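Protein toll (Drosophila melanogaster, PDB 4LXR) serves as the cell-surface receptor for cleaved Spätzle, switching on the Toll pathway in dorsal-ventral patterning of the embryo and in antifungal immunity. Local coordinates at residues V220-E231 / N243-F254. Sequence-based numbering, arbitrary orientation.
With NAG (2-acetamido-2-deoxy-beta-D-glucopyranose), chain J.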
ATOM      1  N   VAL A 220     -23.535  -6.075  35.983  1.00 24.57           N
ATOM      2  CA  VAL A 220     -22.466  -6.379  35.023  1.00 20.88           C
ATOM      3  C   VAL A 220     -22.819  -5.953  33.592  1.00 23.89           C
ATOM      4  O   VAL A 220     -23.848  -6.347  33.057  1.00 26.97           O
ATOM      5  CB  VAL A 220     -22.027  -7.869  35.083  1.00 18.43           C
ATOM      6  CG1 VAL A 220     -21.079  -8.237  33.896  1.00 17.52           C
ATOM      7  CG2 VAL A 220     -21.350  -8.177  36.410  1.00 21.51           C
ATOM      8  N   LEU A 221     -21.948  -5.156  32.982  1.00 21.35           N
ATOM      9  CA  LEU A 221     -22.199  -4.617  31.650  1.00 24.90           C
ATOM     10  C   LEU A 221     -21.378  -5.355  30.607  1.00 25.97           C
ATOM     11  O   LEU A 221     -21.759  -5.436  29.439  1.00 24.15           O
ATOM     12  CB  LEU A 221     -21.888  -3.113  31.613  1.00 23.37           C
ATOM     13  CG  LEU A 221     -22.680  -2.270  32.626  1.00 29.74           C
ATOM     14  CD1 LEU A 221     -22.287  -0.813  32.506  1.00 30.98           C
ATOM     15  CD2 LEU A 221     -24.171  -2.432  32.419  1.00 24.75           C
ATOM     16  N   GLY A 222     -20.242  -5.892  31.035  1.00 20.38           N
ATOM     17  CA  GLY A 222     -19.356  -6.591  30.119  1.00 20.37           C
ATOM     18  C   GLY A 222     -18.825  -7.896  30.678  1.00 21.32           C
ATOM     19  O   GLY A 222     -18.312  -7.949  31.807  1.00 21.17           O
ATOM     20  N   ILE A 223     -18.960  -8.961  29.899  1.00 20.83           N
ATOM     21  CA  ILE A 223     -18.314 -10.220  30.244  1.00 18.53           C
ATOM     22  C   ILE A 223     -17.509 -10.778  29.064  1.00 23.43           C
ATOM     23  O   ILE A 223     -18.012 -10.906  27.932  1.00 18.16           O
ATOM     24  CB  ILE A 223     -19.293 -11.283  30.773  1.00 21.85           C
ATOM     25  CG1 ILE A 223     -18.519 -12.564  31.097  1.00 27.43           C
ATOM     26  CG2 ILE A 223     -20.426 -11.584  29.775  1.00 16.75           C
ATOM     27  CD1 ILE A 223     -19.389 -13.643  31.651  1.00 39.88           C
ATOM     28  N   ASP A 224     -16.253 -11.101  29.327  1.00 20.52           N
ATOM     29  CA  ASP A 224     -15.383 -11.553  28.263  1.00 20.01           C
ATOM     30  C   ASP A 224     -14.777 -12.873  28.654  1.00 19.12           C
ATOM     31  O   ASP A 224     -13.975 -12.929  29.558  1.00 19.90           O
ATOM     32  CB  ASP A 224     -14.299 -10.511  27.985  1.00 18.64           C
ATOM     33  CG  ASP A 224     -13.428 -10.867  26.786  1.00 21.09           C
ATOM     34  OD1 ASP A 224     -13.321 -12.064  26.436  1.00 18.21           O
ATOM     35  OD2 ASP A 224     -12.833  -9.941  26.197  1.00 24.61           O
ATOM     36  N   ILE A 225     -15.167 -13.924  27.942  1.00 14.64           N
ATOM     37  CA  ILE A 225     -14.708 -15.260  28.222  1.00 21.72           C
ATOM     38  C   ILE A 225     -14.079 -15.891  26.989  1.00 24.74           C
ATOM     39  O   ILE A 225     -14.123 -17.110  26.825  1.00 22.05           O
ATOM     40  CB  ILE A 225     -15.849 -16.177  28.771  1.00 27.20           C
ATOM     41  CG1 ILE A 225     -17.085 -16.140  27.867  1.00 25.85           C
ATOM     42  CG2 ILE A 225     -16.229 -15.753  30.188  1.00 19.80           C
ATOM     43  CD1 ILE A 225     -18.227 -17.077  28.333  1.00 22.11           C
ATOM     44  N   HIS A 226     -13.486 -15.060  26.134  1.00 24.83           N
ATOM     45  CA  HIS A 226     -12.775 -15.580  24.977  1.00 20.89           C
ATOM     46  C   HIS A 226     -11.607 -16.482  25.365  1.00 21.07           C
ATOM     47  O   HIS A 226     -11.045 -16.335  26.446  1.00 21.14           O
ATOM     48  CB  HIS A 226     -12.405 -14.477  23.960  1.00 18.39           C
ATOM     49  CG  HIS A 226     -11.170 -13.676  24.282  1.00 14.26           C
ATOM     50  ND1 HIS A 226     -11.222 -12.432  24.875  1.00 15.04           N
ATOM     51  CD2 HIS A 226      -9.866 -13.886  23.978  1.00 17.57           C
ATOM     52  CE1 HIS A 226      -9.998 -11.940  24.984  1.00 12.84           C
ATOM     53  NE2 HIS A 226      -9.155 -12.801  24.442  1.00 12.99           N
ATOM     54  N   ASP A 227     -11.309 -17.455  24.502  1.00 20.39           N
ATOM     55  CA  ASP A 227     -10.216 -18.411  24.698  1.00 19.29           C
ATOM     56  C   ASP A 227     -10.272 -19.134  26.061  1.00 27.21           C
ATOM     57  O   ASP A 227      -9.332 -19.059  26.857  1.00 24.24           O
ATOM     58  CB  ASP A 227      -8.851 -17.722  24.513  1.00 21.36           C
ATOM     59  CG  ASP A 227      -7.693 -18.682  24.695  1.00 22.17           C
ATOM     60  OD1 ASP A 227      -7.816 -19.854  24.272  1.00 31.55           O
ATOM     61  OD2 ASP A 227      -6.675 -18.271  25.290  1.00 24.48           O
ATOM     62  N   ASN A 228     -11.376 -19.828  26.319  1.00 18.57           N
ATOM     63  CA  ASN A 228     -11.515 -20.612  27.527  1.00 22.41           C
ATOM     64  C   ASN A 228     -11.713 -22.082  27.223  1.00 30.15           C
ATOM     65  O   ASN A 228     -12.153 -22.818  28.086  1.00 33.32           O
ATOM     66  CB  ASN A 228     -12.695 -20.117  28.373  1.00 20.46           C
ATOM     67  CG  ASN A 228     -12.262 -19.136  29.432  1.00 22.54           C
ATOM     68  OD1 ASN A 228     -11.841 -19.537  30.509  1.00 22.55           O
ATOM     69  ND2 ASN A 228     -12.337 -17.845  29.123  1.00 22.90           N
ATOM     70  N   GLY A 229     -11.414 -22.490  25.989  1.00 24.29           N
ATOM     71  CA  GLY A 229     -11.592 -23.873  25.573  1.00 29.16           C
ATOM     72  C   GLY A 229     -13.025 -24.359  25.755  1.00 29.49           C
ATOM     73  O   GLY A 229     -13.245 -25.541  25.974  1.00 36.16           O
ATOM     74  N   ILE A 230     -13.996 -23.448  25.667  1.00 28.65           N
ATOM     75  CA  ILE A 230     -15.408 -23.794  25.872  1.00 37.36           C
ATOM     76  C   ILE A 230     -15.999 -24.517  24.660  1.00 33.66           C
ATOM     77  O   ILE A 230     -15.911 -24.022  23.528  1.00 32.49           O
ATOM     78  CB  ILE A 230     -16.262 -22.533  26.191  1.00 31.32           C
ATOM     79  CG1 ILE A 230     -15.767 -21.851  27.468  1.00 27.96           C
ATOM     80  CG2 ILE A 230     -17.745 -22.900  26.344  1.00 27.63           C
ATOM     81  CD1 ILE A 230     -16.599 -20.619  27.845  1.00 24.13           C
ATOM     82  N   GLU A 231     -16.592 -25.686  24.892  1.00 33.05           N
ATOM     83  CA  GLU A 231     -17.160 -26.494  23.807  1.00 29.81           C
ATOM     84  C   GLU A 231     -18.660 -26.281  23.650  1.00 35.33           C
ATOM     85  O   GLU A 231     -19.178 -26.270  22.537  1.00 36.99           O
ATOM     86  CB  GLU A 231     -16.882 -27.986  24.034  1.00 29.98           C
ATOM     87  CG  GLU A 231     -15.448 -28.378  23.812  1.00 41.15           C
ATOM     88  CD  GLU A 231     -15.156 -29.792  24.249  1.00 51.93           C
ATOM     89  OE1 GLU A 231     -16.112 -30.568  24.448  1.00 57.08           O
ATOM     90  OE2 GLU A 231     -13.963 -30.126  24.402  1.00 60.74           O
ATOM     91  N   ASN A 243     -28.486  -6.985  32.582  1.00 32.75           N
ATOM     92  CA  ASN A 243     -28.051  -5.682  32.094  1.00 34.35           C
ATOM     93  C   ASN A 243     -26.795  -5.720  31.211  1.00 26.91           C
ATOM     94  O   ASN A 243     -26.257  -4.673  30.834  1.00 26.14           O
ATOM     95  CB  ASN A 243     -27.849  -4.724  33.274  1.00 38.97           C
ATOM     96  CG  ASN A 243     -29.161  -4.333  33.936  1.00 42.05           C
ATOM     97  OD1 ASN A 243     -30.157  -4.105  33.255  1.00 45.49           O
ATOM     98  ND2 ASN A 243     -29.166  -4.268  35.266  1.00 60.00           N
ATOM     99  N   VAL A 244     -26.316  -6.917  30.889  1.00 24.25           N
ATOM    100  CA  VAL A 244     -25.089  -7.028  30.099  1.00 25.84           C
ATOM    101  C   VAL A 244     -25.255  -6.402  28.698  1.00 22.53           C
ATOM    102  O   VAL A 244     -26.290  -6.552  28.055  1.00 27.45           O
ATOM    103  CB  VAL A 244     -24.575  -8.486  30.024  1.00 26.32           C
ATOM    104  CG1 VAL A 244     -25.451  -9.362  29.091  1.00 21.51           C
ATOM    105  CG2 VAL A 244     -23.125  -8.507  29.595  1.00 19.16           C
ATOM    106  N   THR A 245     -24.256  -5.641  28.267  1.00 20.71           N
ATOM    107  CA  THR A 245     -24.283  -5.015  26.947  1.00 24.39           C
ATOM    108  C   THR A 245     -23.205  -5.552  25.995  1.00 26.23           C
ATOM    109  O   THR A 245     -23.317  -5.401  24.775  1.00 27.77           O
ATOM    110  CB  THR A 245     -24.116  -3.500  27.052  1.00 21.99           C
ATOM    111  OG1 THR A 245     -22.777  -3.203  27.471  1.00 20.93           O
ATOM    112  CG2 THR A 245     -25.139  -2.905  28.058  1.00 23.63           C
ATOM    113  N   ASP A 246     -22.143  -6.138  26.536  1.00 25.80           N
ATOM    114  CA  ASP A 246     -21.070  -6.673  25.688  1.00 22.78           C
ATOM    115  C   ASP A 246     -20.702  -8.081  26.136  1.00 23.77           C
ATOM    116  O   ASP A 246     -20.396  -8.315  27.309  1.00 22.32           O
ATOM    117  CB  ASP A 246     -19.799  -5.800  25.716  1.00 24.30           C
ATOM    118  CG  ASP A 246     -19.989  -4.427  25.055  1.00 45.76           C
ATOM    119  OD1 ASP A 246     -20.955  -3.709  25.398  1.00 50.13           O
ATOM    120  OD2 ASP A 246     -19.159  -4.057  24.187  1.00 56.54           O
ATOM    121  N   ILE A 247     -20.717  -9.009  25.186  1.00 18.14           N
ATOM    122  CA  ILE A 247     -20.330 -10.371  25.440  1.00 19.57           C
ATOM    123  C   ILE A 247     -19.285 -10.821  24.434  1.00 24.75           C
ATOM    124  O   ILE A 247     -19.470 -10.668  23.219  1.00 24.61           O
ATOM    125  CB  ILE A 247     -21.549 -11.305  25.391  1.00 21.63           C
ATOM    126  CG1 ILE A 247     -22.482 -11.016  26.574  1.00 21.17           C
ATOM    127  CG2 ILE A 247     -21.101 -12.737  25.429  1.00 17.02           C
ATOM    128  CD1 ILE A 247     -23.805 -11.822  26.557  1.00 18.73           C
ATOM    129  N   ASN A 248     -18.177 -11.361  24.938  1.00 20.58           N
ATOM    130  CA  ASN A 248     -17.162 -11.916  24.059  1.00 16.42           C
ATOM    131  C   ASN A 248     -16.987 -13.421  24.249  1.00 20.34           C
ATOM    132  O   ASN A 248     -16.531 -13.869  25.298  1.00 20.39           O
ATOM    133  CB  ASN A 248     -15.821 -11.182  24.196  1.00 16.99           C
ATOM    134  CG  ASN A 248     -14.838 -11.545  23.070  1.00 20.90           C
ATOM    135  OD1 ASN A 248     -15.144 -12.362  22.211  1.00 24.82           O
ATOM    136  ND2 ASN A 248     -13.672 -10.916  23.068  1.00 15.42           N
ATOM    137  N   LEU A 249     -17.335 -14.181  23.206  1.00 20.40           N
ATOM    138  CA  LEU A 249     -17.271 -15.629  23.218  1.00 17.03           C
ATOM    139  C   LEU A 249     -16.196 -16.168  22.276  1.00 23.69           C
ATOM    140  O   LEU A 249     -16.204 -17.363  21.964  1.00 23.12           O
ATOM    141  CB  LEU A 249     -18.605 -16.212  22.765  1.00 16.80           C
ATOM    142  CG  LEU A 249     -19.868 -15.814  23.539  1.00 37.28           C
ATOM    143  CD1 LEU A 249     -21.110 -16.486  22.937  1.00 30.09           C
ATOM    144  CD2 LEU A 249     -19.728 -16.173  25.012  1.00 27.15           C
ATOM    145  N   SER A 250     -15.285 -15.298  21.830  1.00 19.72           N
ATOM    146  CA  SER A 250     -14.331 -15.642  20.772  1.00 21.34           C
ATOM    147  C   SER A 250     -13.338 -16.739  21.169  1.00 29.69           C
ATOM    148  O   SER A 250     -13.190 -17.082  22.339  1.00 30.15           O
ATOM    149  CB  SER A 250     -13.548 -14.401  20.300  1.00 17.60           C
ATOM    150  OG  SER A 250     -14.403 -13.389  19.800  1.00 18.55           O
ATOM    151  N   ALA A 251     -12.663 -17.284  20.163  1.00 22.95           N
ATOM    152  CA  ALA A 251     -11.552 -18.197  20.356  1.00 20.04           C
ATOM    153  C   ALA A 251     -11.901 -19.371  21.260  1.00 26.24           C
ATOM    154  O   ALA A 251     -11.088 -19.811  22.056  1.00 24.14           O
ATOM    155  CB  ALA A 251     -10.317 -17.441  20.872  1.00 18.57           C
ATOM    156  N   ASN A 252     -13.124 -19.865  21.135  1.00 25.56           N
ATOM    157  CA  ASN A 252     -13.532 -21.053  21.854  1.00 26.18           C
ATOM    158  C   ASN A 252     -13.735 -22.233  20.897  1.00 32.06           C
ATOM    159  O   ASN A 252     -13.266 -22.202  19.754  1.00 29.72           O
ATOM    160  CB  ASN A 252     -14.771 -20.770  22.723  1.00 25.43           C
ATOM    161  CG  ASN A 252     -14.416 -20.013  24.002  1.00 25.06           C
ATOM    162  OD1 ASN A 252     -13.639 -20.507  24.822  1.00 26.96           O
ATOM    163  ND2 ASN A 252     -14.951 -18.801  24.159  1.00 16.94           N
ATOM    164  N   LEU A 253     -14.419 -23.270  21.360  1.00 32.55           N
ATOM    165  CA  LEU A 253     -14.480 -24.525  20.621  1.00 31.29           C
ATOM    166  C   LEU A 253     -15.912 -24.965  20.308  1.00 28.80           C
ATOM    167  O   LEU A 253     -16.214 -26.162  20.347  1.00 30.48           O
ATOM    168  CB  LEU A 253     -13.768 -25.625  21.422  1.00 30.86           C
ATOM    169  CG  LEU A 253     -12.298 -25.369  21.781  1.00 35.19           C
ATOM    170  CD1 LEU A 253     -11.789 -26.367  22.809  1.00 35.76           C
ATOM    171  CD2 LEU A 253     -11.446 -25.436  20.532  1.00 34.70           C
ATOM    172  N   PHE A 254     -16.798 -24.017  20.002  1.00 27.02           N
ATOM    173  CA  PHE A 254     -18.210 -24.366  19.790  1.00 32.13           C
ATOM    174  C   PHE A 254     -18.437 -25.116  18.487  1.00 38.59           C
ATOM    175  O   PHE A 254     -17.906 -24.729  17.441  1.00 40.43           O
ATOM    176  CB  PHE A 254     -19.099 -23.120  19.778  1.00 28.39           C
ATOM    177  CG  PHE A 254     -19.039 -22.320  21.046  1.00 26.91           C
ATOM    178  CD1 PHE A 254     -19.718 -22.749  22.192  1.00 34.63           C
ATOM    179  CD2 PHE A 254     -18.315 -21.145  21.098  1.00 22.06           C
ATOM    180  CE1 PHE A 254     -19.672 -22.016  23.366  1.00 31.33           C
ATOM    181  CE2 PHE A 254     -18.266 -20.395  22.275  1.00 23.98           C
ATOM    182  CZ  PHE A 254     -18.944 -20.832  23.405  1.00 27.67           C
TER
HETATM  183  C1  NAG J2013     -30.491  -4.084  35.809  1.00 53.93           C
HETATM  184  C2  NAG J2013     -31.220  -2.748  35.723  1.00 68.77           C
HETATM  185  C3  NAG J2013     -32.423  -2.739  36.655  1.00 71.40           C
HETATM  186  C4  NAG J2013     -33.348  -3.890  36.279  1.00 76.88           C
HETATM  187  C5  NAG J2013     -32.580  -5.211  36.341  1.00 69.51           C
HETATM  188  C6  NAG J2013     -33.403  -6.393  35.886  1.00 68.77           C
HETATM  189  C7  NAG J2013     -30.042  -0.715  35.068  1.00 83.72           C
HETATM  190  C8  NAG J2013     -29.103   0.374  35.484  1.00 83.14           C
HETATM  191  N2  NAG J2013     -30.328  -1.630  35.998  1.00 75.51           N
HETATM  192  O3  NAG J2013     -33.106  -1.495  36.543  1.00 69.52           O
HETATM  193  O4  NAG J2013     -34.483  -3.943  37.138  1.00 83.75           O
HETATM  194  O5  NAG J2013     -31.418  -5.159  35.493  1.00 59.39           O
HETATM  195  O6  NAG J2013     -32.956  -7.596  36.494  1.00 66.32           O
HETATM  196  O7  NAG J2013     -30.523  -0.763  33.938  1.00 86.45           O
HETATM  197  O   HOH W   1     -26.081  -7.705  33.914  1.00 27.67           O
HETATM  198  O   HOH W   2      -9.871 -22.017  23.351  1.00 35.23           O
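The Phe254 ring carries Ile230 O over one face, while Leu249 O sits in plane at its edge; Ile230 CG2 touches the ring at CE1 (3.7 Å). The carboxylate of Asp224 and the amide of Asn248 lie side by side with planes 43° apart, joined by a weak bond from Asn248 ND2 to Asp224 OD2. Asp224 OD2 meets the His226 ring at its edge, in plane; Asp224 OD1 accepts His226 N, an Asx turn, and His226 ND1 (2.6 Å), which with the nearly parallel Trp202 ring probably holds the imidazole in place. Asn248 OD1 makes the matching Asx turn with Ser250 N and also accepts Ser250 OG, on a lone pair. Strands 222-224 and 246-248 run parallel, their axes 4.9 Å apart, as successive rungs of the leucine-rich-repeat solenoid, and the sheet face bearing Asp224 and Asn248 meets the ligand: Gln62 of a Spätzle chain donates its backbone N to Asp224 OD2, and Ala58 of another Spätzle chain packs on His226. Inward, Ile223 CG2 rests on Ile247 CG1 (3.8 Å), and Ile225 CD1 on Leu249 CD2. Beyond the strands Asn252, with CG beside its own backbone N (chi1 -77°), turns its amide into the preceding repeat. Its OD1 receives Asn228 N (2.8 Å) and Ile230 N (3.1 Å) from opposite faces of the amide plane; its ND2 bonds Ile225 O (3.3 Å) with an almost straight N-H...O, and also Leu249 O. Asn228 ND2 reaches Ile225 O from the other face, and Asn228 in turn bonds Leu206 N and Leu201 O, as in leucine-rich-repeat asparagine rows. At the segments' N-terminal end Asn243 ND2 bears the N-linked sugar at C1 (1.4 Å) and hydrogen-bonds Thr218 O, and Leu221 CD2 abuts Asn243 O.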